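Local atomic coordinates of rubisco operon transcriptional regulator (Synechocystis sp., PDB entry 5Y2W), a protein that probably represses genes of the carbon-concentrating mechanism as a LysR-type transcription factor, its regulatory domain binding the metabolite 2-phosphoglycolate. Residues Q77-N82 and A210-M215. Numbering follows the deposited sequence.
With PGA (2-phosphoglycolic acid), chain B.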
loop_
_atom_site.group_PDB
_atom_site.type_symbol
_atom_site.label_atom_id
_atom_site.label_comp_id
_atom_site.label_asym_id
_atom_site.label_seq_id
_atom_site.Cartn_x
_atom_site.Cartn_y
_atom_site.Cartn_z
ATOM N N GLN A 77 16.122 -14.472 -11.172
ATOM C CA GLN A 77 16.104 -14.034 -12.553
ATOM C C GLN A 77 15.406 -12.707 -12.693
ATOM O O GLN A 77 14.350 -12.532 -12.086
ATOM C CB GLN A 77 15.324 -15.021 -13.407
ATOM C CG GLN A 77 15.759 -16.454 -13.205
ATOM C CD GLN A 77 15.028 -17.385 -14.143
ATOM O OE1 GLN A 77 15.083 -17.212 -15.350
ATOM N NE2 GLN A 77 14.298 -18.343 -13.585
ATOM N N PRO A 78 15.928 -11.826 -13.578
ATOM C CA PRO A 78 15.173 -10.635 -13.907
ATOM C C PRO A 78 14.042 -11.019 -14.816
ATOM O O PRO A 78 14.213 -11.879 -15.656
ATOM C CB PRO A 78 16.172 -9.788 -14.670
ATOM C CG PRO A 78 17.051 -10.796 -15.388
ATOM C CD PRO A 78 17.104 -11.994 -14.469
ATOM N N PHE A 79 12.882 -10.387 -14.626
ATOM C CA PHE A 79 11.710 -10.615 -15.473
ATOM C C PHE A 79 11.045 -9.335 -15.983
ATOM O O PHE A 79 10.255 -9.404 -16.888
ATOM C CB PHE A 79 10.681 -11.504 -14.766
ATOM C CG PHE A 79 10.060 -10.889 -13.536
ATOM C CD1 PHE A 79 10.628 -11.070 -12.296
ATOM C CD2 PHE A 79 8.873 -10.154 -13.641
ATOM C CE1 PHE A 79 10.049 -10.519 -11.166
ATOM C CE2 PHE A 79 8.282 -9.605 -12.515
ATOM C CZ PHE A 79 8.866 -9.771 -11.279
ATOM N N LEU A 80 11.408 -8.165 -15.461
ATOM C CA LEU A 80 10.732 -6.909 -15.836
ATOM C C LEU A 80 11.542 -5.743 -15.338
ATOM O O LEU A 80 12.044 -5.758 -14.253
ATOM C CB LEU A 80 9.268 -6.874 -15.252
ATOM C CG LEU A 80 8.275 -5.936 -15.945
ATOM C CD1 LEU A 80 8.143 -6.178 -17.443
ATOM C CD2 LEU A 80 6.916 -6.044 -15.311
ATOM N N ASP A 81 11.678 -4.725 -16.147
ATOM C CA ASP A 81 12.351 -3.515 -15.725
ATOM C C ASP A 81 11.517 -2.795 -14.682
ATOM O O ASP A 81 10.298 -2.871 -14.698
ATOM C CB ASP A 81 12.511 -2.564 -16.900
ATOM C CG ASP A 81 13.483 -3.091 -17.929
ATOM O OD1 ASP A 81 14.153 -4.102 -17.634
ATOM O OD2 ASP A 81 13.588 -2.482 -19.013
ATOM N N ASN A 82 12.209 -2.086 -13.806
ATOM C CA ASN A 82 11.576 -1.322 -12.775
ATOM C C ASN A 82 12.201 0.070 -12.735
ATOM O O ASN A 82 12.923 0.427 -11.803
ATOM C CB ASN A 82 11.766 -2.040 -11.456
ATOM C CG ASN A 82 11.081 -1.311 -10.315
ATOM O OD1 ASN A 82 10.055 -0.599 -10.506
ATOM N ND2 ASN A 82 11.644 -1.460 -9.134
ATOM N N ALA A 210 7.535 -16.976 -18.422
ATOM C CA ALA A 210 7.020 -17.087 -19.773
ATOM C C ALA A 210 6.178 -15.893 -20.102
ATOM O O ALA A 210 6.351 -15.297 -21.138
ATOM C CB ALA A 210 6.220 -18.384 -19.919
ATOM N N VAL A 211 5.255 -15.512 -19.212
ATOM C CA VAL A 211 4.316 -14.429 -19.584
ATOM C C VAL A 211 4.991 -13.063 -19.698
ATOM O O VAL A 211 4.501 -12.160 -20.422
ATOM C CB VAL A 211 3.087 -14.341 -18.648
ATOM C CG1 VAL A 211 2.308 -15.641 -18.727
ATOM C CG2 VAL A 211 3.478 -14.000 -17.219
ATOM N N THR A 212 6.124 -12.898 -19.010
ATOM C CA THR A 212 6.804 -11.611 -19.033
ATOM C C THR A 212 7.890 -11.507 -20.067
ATOM O O THR A 212 8.602 -10.489 -20.083
ATOM C CB THR A 212 7.388 -11.267 -17.649
ATOM O OG1 THR A 212 8.273 -12.313 -17.209
ATOM C CG2 THR A 212 6.227 -11.122 -16.655
ATOM N N LYS A 213 8.016 -12.509 -20.946
ATOM C CA LYS A 213 9.287 -12.663 -21.606
ATOM C C LYS A 213 9.816 -11.410 -22.297
ATOM O O LYS A 213 10.878 -10.938 -21.904
ATOM C CB LYS A 213 9.378 -13.872 -22.504
ATOM C CG LYS A 213 10.804 -13.996 -23.003
ATOM C CD LYS A 213 11.097 -15.281 -23.754
ATOM C CE LYS A 213 12.510 -15.233 -24.345
ATOM N NZ LYS A 213 12.651 -16.210 -25.464
ATOM N N ASN A 214 9.132 -10.844 -23.291
ATOM C CA ASN A 214 9.689 -9.600 -23.937
ATOM C C ASN A 214 8.888 -8.319 -23.628
ATOM O O ASN A 214 8.791 -7.403 -24.438
ATOM C CB ASN A 214 9.863 -9.790 -25.451
ATOM C CG ASN A 214 10.873 -10.865 -25.777
ATOM O OD1 ASN A 214 10.519 -11.926 -26.283
ATOM N ND2 ASN A 214 12.135 -10.622 -25.432
ATOM N N MET A 215 8.332 -8.280 -22.426
ATOM C CA MET A 215 7.365 -7.276 -22.021
ATOM C C MET A 215 8.099 -5.968 -21.705
ATOM O O MET A 215 9.135 -5.981 -21.020
ATOM C CB MET A 215 6.609 -7.825 -20.788
ATOM C CG MET A 215 5.328 -7.142 -20.360
ATOM S SD MET A 215 4.768 -7.964 -18.836
ATOM C CE MET A 215 3.348 -8.929 -19.342
HETATM P P PGA B . 10.712 -0.529 -1.741
HETATM O O1P PGA B . 10.984 -1.260 -3.156
HETATM O O2P PGA B . 9.299 -0.848 -1.378
HETATM O O3P PGA B . 11.002 0.954 -2.025
HETATM O O4P PGA B . 11.574 -1.267 -0.786
HETATM C C2 PGA B . 10.230 -1.131 -4.343
HETATM C C1 PGA B . 11.104 -1.006 -5.584
HETATM O O1 PGA B . 10.550 -0.880 -6.721
HETATM O O2 PGA B . 12.342 -1.037 -5.425
HETATM O O HOH W 1 10.898 -4.686 -18.986
#
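At the crossover between the two lobes of the LysR-type, periplasmic-binding-protein-like effector domain, Phe79 and Leu80 lie against Thr212 and Met215, just past the end of helix 199-211, while Asn82, beyond the corner the chain turns at Leu80, reaches the 2-phosphoglycolate pocket. No direct hydrogen bond joins the two segments. Thr212 turns its CB toward the carbonyl of Phe79, 3.5 Å from Phe79 O, and its OG1 rests beside Phe79 CB; OG1 sits between the backbone N and the carbonyl carbon (chi1 56°), turned back to the helix, where it is hydrogen-bonded to Leu208 O. Thr212 CG2 meets the Phe79 ring obliquely, 4.1 Å from Phe79 CD2. Next along, Leu80 extends CD1 to the Met215 backbone and side chain, 3.7 Å from Met215 O and 4.0 Å from Met215 CB, with SD also close by. A water bridges the backbones, accepting from Asp81 N (2.9 Å) and donating to Met215 O (3.0 Å). In the pocket, Asn82 ND2 donates to carboxylate oxygen O1 of the ligand at 2.7 Å, with an N-H...O angle of 156°. With CG anti to the backbone N (chi1 -178°), the side chain extends into the pocket, where both ends of its amide are held: OD1 bonds to Ser160 OG, and ND2 also to Ser66 OG. A leucine here would probably leave the ligand carboxylate without this donor and Ser160 and Ser66 without their amide partner. Phe79 and Leu80 pair through their backbones with Trp187 of strand 186-192, the neighbour of 74-79, which lies at one edge of the five-stranded sheet; Phe24 of helix 24-35 touches Leu80, Thr212 and Met215, and strand 81-89 continues into the three-stranded sheet of the other lobe.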